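Local coordinates for protein uronate isomerase (Caulobacter crescentus, PDB 2Q01) that catalyses the isomerisation of D-glucuronate to D-fructuronate and of D-galacturonate to D-tagaturonate in pentose and glucuronate interconversion, at residues R212-F217 / K229-A234; L237-F242 / T293-M298; G27-V32 / V435-L440. All coordinates share one frame; numbering follows the deposited sequence.

Contact 1 (R212-F217 / K229-A234); sequences RAFERF and KSYLEA
Phe214, Phe217 and Tyr231 form an aromatic cluster where helix 210-221 faces helix 228-244, and Ala234 extends it by one turn along the second helix. The ring contacts come first. Phe214 and Tyr231 meet rim to rim, with Phe214 CE2 standing 3.6 Å from Tyr231 CE1. Their planes are only 17° apart. The ring centroids of Phe214 and Tyr231 are separated by 5.8 Å, which leaves neither ring over the other's face. Phe217 is turned quite differently: its plane is nearly perpendicular to that of Tyr231, at 89°. Phe217 CE1 lies 3.8 Å from Tyr231 CE1, an approach at the Phe217 edge. One side of the tyrosine, CD1 and CE1, therefore serves both phenylalanines. The first torsion of Tyr231, which sets CG on the carbonyl side, carries the ring toward helix 210-221 although its CB does not point there.

An apolar ring-to-methyl contact is the second kind. Phe217 CZ touches Ala234 CB at 3.5 Å, and Phe217 CE2 comes within 3.6 Å of Ala234 O. The small methyl lets the ring end approach the helix backbone; the nearest CA atoms, those of Phe217 and Ala234, are 7.8 Å apart. A leucine in place of Phe217 would probably open a gap beside Tyr231 CD1 and Ala234 CB and cost the edge contact to Tyr231.

Polar bonding is left to neighbours: Tyr231 OH is hydrogen-bonded to Val202 O and His235 NE2, which probably helps fix the ring. The short segment axes are 12.2 Å apart at closest approach and inclined at 76°, so large rings must bridge the gap. The result is an aromatic cluster filling a wide, steeply inclined interface between consecutive helices of this TIM-barrel-clan enzyme.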
loop_
_atom_site.group_PDB
_atom_site.type_symbol
_atom_site.label_atom_id
_atom_site.label_comp_id
_atom_site.label_asym_id
_atom_site.label_seq_id
_atom_site.Cartn_x
_atom_site.Cartn_y
_atom_site.Cartn_z
ATOM N N ARG B 212 -1.377 -8.298 39.202
ATOM C CA ARG B 212 -2.437 -7.605 39.930
ATOM C C ARG B 212 -3.795 -7.821 39.264
ATOM O O ARG B 212 -4.807 -7.930 39.951
ATOM C CB ARG B 212 -2.135 -6.113 40.070
ATOM C CG ARG B 212 -2.905 -5.430 41.198
ATOM C CD ARG B 212 -2.186 -4.189 41.718
ATOM N NE ARG B 212 -0.892 -4.504 42.331
ATOM C CZ ARG B 212 -0.193 -3.671 43.100
ATOM N NH1 ARG B 212 0.973 -4.058 43.601
ATOM N NH2 ARG B 212 -0.651 -2.457 43.376
ATOM N N ALA B 213 -3.802 -7.895 37.933
ATOM C CA ALA B 213 -5.017 -8.162 37.168
ATOM C C ALA B 213 -5.600 -9.538 37.480
ATOM O O ALA B 213 -6.804 -9.663 37.665
ATOM C CB ALA B 213 -4.756 -8.026 35.680
ATOM N N PHE B 214 -4.736 -10.552 37.545
ATOM C CA PHE B 214 -5.127 -11.918 37.910
ATOM C C PHE B 214 -5.670 -12.003 39.330
ATOM O O PHE B 214 -6.560 -12.809 39.617
ATOM C CB PHE B 214 -3.929 -12.863 37.795
ATOM C CG PHE B 214 -3.860 -13.612 36.505
ATOM C CD1 PHE B 214 -3.185 -13.087 35.409
ATOM C CD2 PHE B 214 -4.446 -14.861 36.388
ATOM C CE1 PHE B 214 -3.113 -13.795 34.216
ATOM C CE2 PHE B 214 -4.389 -15.573 35.208
ATOM C CZ PHE B 214 -3.719 -15.043 34.117
ATOM N N GLU B 215 -5.115 -11.173 40.208
ATOM C CA GLU B 215 -5.468 -11.158 41.620
ATOM C C GLU B 215 -6.898 -10.668 41.814
ATOM O O GLU B 215 -7.695 -11.335 42.477
ATOM C CB GLU B 215 -4.481 -10.282 42.398
ATOM C CG GLU B 215 -4.234 -10.729 43.833
ATOM C CD GLU B 215 -3.093 -9.972 44.508
ATOM O OE1 GLU B 215 -2.409 -10.575 45.362
ATOM O OE2 GLU B 215 -2.877 -8.782 44.188
ATOM N N ARG B 216 -7.227 -9.523 41.214
ATOM C CA ARG B 216 -8.584 -8.980 41.311
ATOM C C ARG B 216 -9.591 -9.645 40.367
ATOM O O ARG B 216 -10.796 -9.512 40.565
ATOM C CB ARG B 216 -8.612 -7.443 41.227
ATOM C CG ARG B 216 -7.855 -6.820 40.081
ATOM C CD ARG B 216 -7.532 -5.359 40.376
ATOM N NE ARG B 216 -8.707 -4.491 40.275
ATOM C CZ ARG B 216 -8.859 -3.517 39.378
ATOM N NH1 ARG B 216 -7.905 -3.260 38.490
ATOM N NH2 ARG B 216 -9.969 -2.789 39.373
ATOM N N PHE B 217 -9.094 -10.377 39.369
ATOM C CA PHE B 217 -9.917 -11.267 38.530
ATOM C C PHE B 217 -10.496 -12.410 39.381
ATOM O O PHE B 217 -11.637 -12.821 39.178
ATOM C CB PHE B 217 -9.064 -11.787 37.359
ATOM C CG PHE B 217 -9.778 -12.707 36.383
ATOM C CD1 PHE B 217 -9.065 -13.718 35.749
ATOM C CD2 PHE B 217 -11.121 -12.545 36.054
ATOM C CE1 PHE B 217 -9.682 -14.571 34.840
ATOM C CE2 PHE B 217 -11.746 -13.401 35.152
ATOM C CZ PHE B 217 -11.022 -14.408 34.540
ATOM N N LYS B 229 -9.274 -25.024 34.317
ATOM C CA LYS B 229 -10.709 -25.172 34.100
ATOM C C LYS B 229 -11.538 -24.127 34.843
ATOM O O LYS B 229 -12.620 -23.748 34.382
ATOM C CB LYS B 229 -11.171 -26.595 34.438
ATOM C CG LYS B 229 -11.118 -27.548 33.235
ATOM C CD LYS B 229 -11.117 -29.017 33.652
ATOM C CE LYS B 229 -9.708 -29.511 33.988
ATOM N NZ LYS B 229 -9.707 -30.906 34.503
ATOM N N SER B 230 -11.018 -23.652 35.973
ATOM C CA SER B 230 -11.702 -22.611 36.737
ATOM C C SER B 230 -11.257 -21.190 36.364
ATOM O O SER B 230 -11.868 -20.214 36.800
ATOM C CB SER B 230 -11.582 -22.863 38.243
ATOM O OG SER B 230 -10.233 -22.949 38.650
ATOM N N TYR B 231 -10.192 -21.085 35.572
ATOM C CA TYR B 231 -9.806 -19.824 34.938
ATOM C C TYR B 231 -10.785 -19.575 33.794
ATOM O O TYR B 231 -11.231 -18.446 33.565
ATOM C CB TYR B 231 -8.364 -19.906 34.428
ATOM C CG TYR B 231 -7.942 -18.820 33.456
ATOM C CD1 TYR B 231 -7.491 -17.578 33.916
ATOM C CD2 TYR B 231 -7.958 -19.048 32.078
ATOM C CE1 TYR B 231 -7.091 -16.590 33.029
ATOM C CE2 TYR B 231 -7.568 -18.061 31.182
ATOM C CZ TYR B 231 -7.131 -16.840 31.664
ATOM O OH TYR B 231 -6.741 -15.866 30.779
ATOM N N LEU B 232 -11.116 -20.652 33.090
ATOM C CA LEU B 232 -12.111 -20.623 32.033
ATOM C C LEU B 232 -13.518 -20.375 32.569
ATOM O O LEU B 232 -14.293 -19.645 31.945
ATOM C CB LEU B 232 -12.066 -21.915 31.216
ATOM C CG LEU B 232 -10.842 -22.134 30.325
ATOM C CD1 LEU B 232 -11.058 -23.355 29.458
ATOM C CD2 LEU B 232 -10.562 -20.904 29.471
ATOM N N GLU B 233 -13.841 -20.969 33.719
ATOM C CA GLU B 233 -15.104 -20.684 34.410
ATOM C C GLU B 233 -15.211 -19.237 34.868
ATOM O O GLU B 233 -16.291 -18.658 34.838
ATOM C CB GLU B 233 -15.327 -21.611 35.606
ATOM C CG GLU B 233 -16.359 -22.703 35.352
ATOM C CD GLU B 233 -17.726 -22.152 34.967
ATOM O OE1 GLU B 233 -18.251 -21.286 35.702
ATOM O OE2 GLU B 233 -18.276 -22.590 33.931
ATOM N N ALA B 234 -14.083 -18.668 35.284
ATOM C CA ALA B 234 -14.017 -17.272 35.692
ATOM C C ALA B 234 -14.267 -16.321 34.525
ATOM O O ALA B 234 -14.828 -15.248 34.717
ATOM C CB ALA B 234 -12.681 -16.980 36.336
#

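Contact 2 (L237-F242 / T293-M298); sequences LRRQAF and TEMAKM
Arg239 reaches from helix 228-244 to helix 281-302 and lays its guanidinium against Met295 and Met298. Its CB points toward the second helix, and CG is anti to the carbonyl carbon (chi1 -83°), from where the chain runs on extended through chi2. Arg239 CD is the first atom to touch, 3.8 Å from Met298 SD. There the chain bends, with chi3 at 72°, and Arg239 NE comes to lie 3.7 Å from Met298 CB. That methylene sits over one face of the guanidinium, 3.4 Å above its plane but displaced toward the rim, so it covers part of the flat group. CZ continues over the same CB and also nears the carbonyl of Met295.

The two terminal nitrogens part company. Arg239 NH1 is 3.6 Å from Met295 SD. Arg239 NH1 also donates to a water O at 3.0 Å; this water lies at the edge of the guanidinium, in its plane, and makes a weak bond to Met295 O, a tenuous water link between the helices. NH2 heads past Met298 C toward two partners further along helix 281-302: it forms a salt bridge with Asp302 OD2 and a hydrogen bond to Ser299 OG, which itself bonds Met295 O. The acid and the hydroxyl probably hold the tip in place, while Met298 CB covers part of one face and Met295 SD sits by NH1. The charge of this buried arginine is probably offset by Asp302. The arrangement is a helix-helix interface in which a buried arginine, packed by methionines, ends in an interhelical salt bridge.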
loop_
_atom_site.group_PDB
_atom_site.type_symbol
_atom_site.label_atom_id
_atom_site.label_comp_id
_atom_site.label_asym_id
_atom_site.label_seq_id
_atom_site.Cartn_x
_atom_site.Cartn_y
_atom_site.Cartn_z
ATOM N N LEU B 237 -18.211 -16.632 33.746
ATOM C CA LEU B 237 -18.976 -15.896 34.749
ATOM C C LEU B 237 -18.852 -14.382 34.588
ATOM O O LEU B 237 -19.820 -13.652 34.805
ATOM C CB LEU B 237 -18.568 -16.316 36.165
ATOM C CG LEU B 237 -18.910 -17.729 36.654
ATOM C CD1 LEU B 237 -18.497 -17.879 38.105
ATOM C CD2 LEU B 237 -20.389 -18.079 36.478
ATOM N N ARG B 238 -17.666 -13.915 34.206
ATOM C CA ARG B 238 -17.448 -12.486 33.992
ATOM C C ARG B 238 -18.093 -11.999 32.703
ATOM O O ARG B 238 -18.658 -10.915 32.672
ATOM C CB ARG B 238 -15.957 -12.126 34.036
ATOM C CG ARG B 238 -15.358 -12.160 35.442
ATOM C CD ARG B 238 -16.192 -11.373 36.422
ATOM N NE ARG B 238 -15.981 -9.937 36.296
ATOM C CZ ARG B 238 -16.829 -9.013 36.734
ATOM N NH1 ARG B 238 -16.541 -7.727 36.584
ATOM N NH2 ARG B 238 -17.965 -9.372 37.315
ATOM N N ARG B 239 -18.029 -12.817 31.657
ATOM C CA ARG B 239 -18.712 -12.517 30.407
ATOM C C ARG B 239 -20.218 -12.397 30.599
ATOM O O ARG B 239 -20.837 -11.489 30.042
ATOM C CB ARG B 239 -18.392 -13.567 29.349
ATOM C CG ARG B 239 -17.088 -13.304 28.628
ATOM C CD ARG B 239 -16.583 -14.548 27.926
ATOM N NE ARG B 239 -17.378 -14.869 26.747
ATOM C CZ ARG B 239 -17.000 -14.612 25.497
ATOM N NH1 ARG B 239 -15.835 -14.029 25.250
ATOM N NH2 ARG B 239 -17.789 -14.944 24.489
ATOM N N GLN B 240 -20.787 -13.301 31.398
ATOM C CA GLN B 240 -22.206 -13.269 31.753
ATOM C C GLN B 240 -22.588 -11.972 32.459
ATOM O O GLN B 240 -23.621 -11.381 32.150
ATOM C CB GLN B 240 -22.580 -14.478 32.623
ATOM C CG GLN B 240 -24.081 -14.709 32.771
ATOM C CD GLN B 240 -24.818 -14.686 31.438
ATOM O OE1 GLN B 240 -24.521 -15.472 30.530
ATOM N NE2 GLN B 240 -25.781 -13.777 31.313
ATOM N N ALA B 241 -21.741 -11.539 33.393
ATOM C CA ALA B 241 -21.911 -10.273 34.106
ATOM C C ALA B 241 -21.884 -9.059 33.175
ATOM O O ALA B 241 -22.565 -8.070 33.429
ATOM C CB ALA B 241 -20.849 -10.128 35.184
ATOM N N PHE B 242 -21.091 -9.144 32.109
ATOM C CA PHE B 242 -20.997 -8.080 31.111
ATOM C C PHE B 242 -22.247 -8.038 30.235
ATOM O O PHE B 242 -22.765 -6.961 29.948
ATOM C CB PHE B 242 -19.744 -8.256 30.250
ATOM C CG PHE B 242 -18.493 -7.665 30.850
ATOM C CD1 PHE B 242 -17.942 -8.177 32.021
ATOM C CD2 PHE B 242 -17.840 -6.610 30.219
ATOM C CE1 PHE B 242 -16.777 -7.643 32.566
ATOM C CE2 PHE B 242 -16.675 -6.066 30.754
ATOM C CZ PHE B 242 -16.146 -6.580 31.930
ATOM N N THR B 293 -9.116 -18.403 20.336
ATOM C CA THR B 293 -9.985 -19.541 20.019
ATOM C C THR B 293 -10.919 -19.885 21.183
ATOM O O THR B 293 -12.073 -20.246 20.977
ATOM C CB THR B 293 -9.143 -20.770 19.638
ATOM O OG1 THR B 293 -8.369 -20.455 18.479
ATOM C CG2 THR B 293 -10.010 -21.994 19.328
ATOM N N GLU B 294 -10.413 -19.742 22.402
ATOM C CA GLU B 294 -11.174 -20.091 23.586
ATOM C C GLU B 294 -12.332 -19.124 23.798
ATOM O O GLU B 294 -13.425 -19.549 24.172
ATOM C CB GLU B 294 -10.256 -20.159 24.807
ATOM C CG GLU B 294 -10.624 -21.262 25.793
ATOM C CD GLU B 294 -10.442 -22.676 25.242
ATOM O OE1 GLU B 294 -11.326 -23.527 25.484
ATOM O OE2 GLU B 294 -9.421 -22.943 24.578
ATOM N N MET B 295 -12.098 -17.838 23.511
ATOM C CA MET B 295 -13.138 -16.801 23.606
ATOM C C MET B 295 -14.213 -16.984 22.542
ATOM O O MET B 295 -15.367 -16.624 22.757
ATOM C CB MET B 295 -12.544 -15.391 23.482
ATOM C CG MET B 295 -11.626 -14.935 24.614
ATOM S SD MET B 295 -12.422 -14.539 26.169
ATOM C CE MET B 295 -12.025 -15.976 27.145
ATOM N N ALA B 296 -13.819 -17.529 21.394
ATOM C CA ALA B 296 -14.729 -17.795 20.287
ATOM C C ALA B 296 -15.607 -19.000 20.580
ATOM O O ALA B 296 -16.762 -19.038 20.168
ATOM C CB ALA B 296 -13.950 -18.023 19.025
ATOM N N LYS B 297 -15.045 -19.979 21.288
ATOM C CA LYS B 297 -15.780 -21.147 21.771
ATOM C C LYS B 297 -16.814 -20.787 22.848
ATOM O O LYS B 297 -17.844 -21.451 22.973
ATOM C CB LYS B 297 -14.805 -22.197 22.320
ATOM C CG LYS B 297 -14.055 -22.970 21.242
ATOM C CD LYS B 297 -13.403 -24.228 21.791
ATOM C CE LYS B 297 -11.972 -23.984 22.207
ATOM N NZ LYS B 297 -11.331 -25.228 22.713
ATOM N N MET B 298 -16.522 -19.746 23.632
ATOM C CA MET B 298 -17.468 -19.221 24.611
ATOM C C MET B 298 -18.559 -18.423 23.913
ATOM O O MET B 298 -19.719 -18.464 24.324
ATOM C CB MET B 298 -16.761 -18.335 25.638
ATOM C CG MET B 298 -16.016 -19.090 26.727
ATOM S SD MET B 298 -15.056 -17.981 27.775
ATOM C CE MET B 298 -13.839 -19.129 28.409
HETATM O O HOH W 1 -15.572 -13.284 22.401
#

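Contact 3 (G27-V32 / V435-L440); sequences GLYALV and VDSAFL
Ser437 projects from helix 425-445 against the backbone of Leu28 and Tyr29, making a close helix-helix contact that joins helix 19-30, near the start of the chain, to one of its last helices. The CA atoms of Tyr29 and Ser437 are 5.6 Å apart, a separation that a small serine side chain permits. Leu28 and Tyr29 flank this meeting point with different orientations. Leu28 CB points toward the partner helix, and its side chain crosses that of Leu440 at about a right angle, Leu28 CD1 meeting Leu440 CB at 3.7 Å. Tyr29 has CG anti to the backbone N (chi1 171°), which leads the ring away from Ser437 so that CB makes the contact. Its hydroxyl still returns to helix 425-445, where it is hydrogen-bonded to Asp430 OD2. Ile458 of helix 451-469 and Phe15 also touch Ser437. The serine hydroxyl is bonded within its own helix, to Arg433 O; toward Tyr29 N its angle is too poor for a hydrogen bond, so the contact there is one of close packing. The tightest side-chain approach is Ser437 OG to Tyr29 CB, at 3.4 Å.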
loop_
_atom_site.group_PDB
_atom_site.type_symbol
_atom_site.label_atom_id
_atom_site.label_comp_id
_atom_site.label_asym_id
_atom_site.label_seq_id
_atom_site.Cartn_x
_atom_site.Cartn_y
_atom_site.Cartn_z
ATOM N N GLY B 27 -26.579 15.222 -1.034
ATOM C CA GLY B 27 -27.893 14.591 -0.972
ATOM C C GLY B 27 -27.939 13.328 -0.138
ATOM O O GLY B 27 -28.918 13.083 0.571
ATOM N N LEU B 28 -26.880 12.524 -0.225
ATOM C CA LEU B 28 -26.785 11.275 0.531
ATOM C C LEU B 28 -26.542 11.549 2.008
ATOM O O LEU B 28 -27.058 10.839 2.873
ATOM C CB LEU B 28 -25.680 10.377 -0.030
ATOM C CG LEU B 28 -25.886 9.792 -1.431
ATOM C CD1 LEU B 28 -24.616 9.179 -1.933
ATOM C CD2 LEU B 28 -27.010 8.772 -1.469
ATOM N N TYR B 29 -25.753 12.582 2.278
ATOM C CA TYR B 29 -25.427 13.004 3.633
ATOM C C TYR B 29 -26.625 13.561 4.384
ATOM O O TYR B 29 -26.788 13.278 5.568
ATOM C CB TYR B 29 -24.281 14.019 3.594
ATOM C CG TYR B 29 -23.984 14.711 4.904
ATOM C CD1 TYR B 29 -23.442 14.010 5.987
ATOM C CD2 TYR B 29 -24.226 16.075 5.054
ATOM C CE1 TYR B 29 -23.165 14.652 7.189
ATOM C CE2 TYR B 29 -23.953 16.721 6.246
ATOM C CZ TYR B 29 -23.416 16.008 7.303
ATOM O OH TYR B 29 -23.150 16.656 8.479
ATOM N N ALA B 30 -27.462 14.333 3.686
ATOM C CA ALA B 30 -28.714 14.876 4.235
ATOM C C ALA B 30 -29.668 13.778 4.723
ATOM O O ALA B 30 -30.420 13.967 5.676
ATOM C CB ALA B 30 -29.401 15.745 3.197
ATOM N N LEU B 31 -29.590 12.622 4.071
ATOM C CA LEU B 31 -30.387 11.445 4.380
ATOM C C LEU B 31 -29.949 10.773 5.676
ATOM O O LEU B 31 -30.626 9.877 6.177
ATOM C CB LEU B 31 -30.217 10.439 3.241
ATOM C CG LEU B 31 -31.413 9.914 2.466
ATOM C CD1 LEU B 31 -32.011 11.015 1.607
ATOM C CD2 LEU B 31 -30.936 8.775 1.602
ATOM N N VAL B 32 -28.827 11.227 6.222
ATOM C CA VAL B 32 -28.084 10.470 7.218
ATOM C C VAL B 32 -27.514 11.321 8.379
ATOM O O VAL B 32 -27.277 10.798 9.477
ATOM C CB VAL B 32 -27.014 9.608 6.472
ATOM C CG1 VAL B 32 -25.627 9.777 7.008
ATOM C CG2 VAL B 32 -27.454 8.156 6.412
ATOM N N VAL B 435 -17.599 11.248 4.492
ATOM C CA VAL B 435 -16.653 10.456 3.695
ATOM C C VAL B 435 -17.357 9.288 3.000
ATOM O O VAL B 435 -17.112 9.031 1.814
ATOM C CB VAL B 435 -15.443 9.976 4.537
ATOM C CG1 VAL B 435 -14.587 8.971 3.768
ATOM C CG2 VAL B 435 -14.596 11.158 4.948
ATOM N N ASP B 436 -18.245 8.609 3.728
ATOM C CA ASP B 436 -19.101 7.567 3.148
ATOM C C ASP B 436 -20.013 8.130 2.062
ATOM O O ASP B 436 -20.237 7.473 1.040
ATOM C CB ASP B 436 -19.951 6.876 4.221
ATOM C CG ASP B 436 -19.143 5.923 5.102
ATOM O OD1 ASP B 436 -19.749 5.331 6.024
ATOM O OD2 ASP B 436 -17.919 5.763 4.887
ATOM N N SER B 437 -20.536 9.337 2.290
ATOM C CA SER B 437 -21.338 10.039 1.288
ATOM C C SER B 437 -20.522 10.381 0.051
ATOM O O SER B 437 -21.002 10.198 -1.062
ATOM C CB SER B 437 -21.959 11.307 1.864
ATOM O OG SER B 437 -22.918 10.973 2.843
ATOM N N ALA B 438 -19.293 10.859 0.256
ATOM C CA ALA B 438 -18.365 11.177 -0.833
ATOM C C ALA B 438 -17.997 9.963 -1.685
ATOM O O ALA B 438 -17.925 10.058 -2.913
ATOM C CB ALA B 438 -17.112 11.820 -0.277
ATOM N N PHE B 439 -17.767 8.827 -1.026
ATOM C CA PHE B 439 -17.375 7.602 -1.716
ATOM C C PHE B 439 -18.503 7.030 -2.565
ATOM O O PHE B 439 -18.293 6.682 -3.727
ATOM C CB PHE B 439 -16.863 6.549 -0.723
ATOM C CG PHE B 439 -16.576 5.219 -1.356
ATOM C CD1 PHE B 439 -15.467 5.054 -2.188
ATOM C CD2 PHE B 439 -17.419 4.128 -1.129
ATOM C CE1 PHE B 439 -15.197 3.822 -2.788
ATOM C CE2 PHE B 439 -17.157 2.892 -1.722
ATOM C CZ PHE B 439 -16.046 2.741 -2.557
ATOM N N LEU B 440 -19.689 6.924 -1.968
ATOM C CA LEU B 440 -20.904 6.516 -2.669
ATOM C C LEU B 440 -21.257 7.443 -3.838
ATOM O O LEU B 440 -21.668 6.975 -4.903
ATOM C CB LEU B 440 -22.072 6.450 -1.687
ATOM C CG LEU B 440 -22.529 5.128 -1.059
ATOM C CD1 LEU B 440 -21.472 4.048 -1.109
ATOM C CD2 LEU B 440 -22.997 5.363 0.373
#

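Contacts 1 and 2 are neighbours, with centres 12 Å apart, and they share helix 228-244: its earlier part meets helix 210-221, its later part helix 281-302. They also touch directly, Phe217 CE2 lying 3.8 Å from Arg238 CG, so the two contacts adjoin across helix 228-244. Contact 1 closes before contact 2 opens, and both fall within the long span between the two segments of contact 3. That contact joins helices 19-30 and 425-445, its centre about 46 Å from contact 1 and 37 Å from contact 2. Contacts 1 and 3 lie on opposite sides of the chain's centre. Helix packing in mid-chain is thus complemented by a distant joining of the chain's early and late parts.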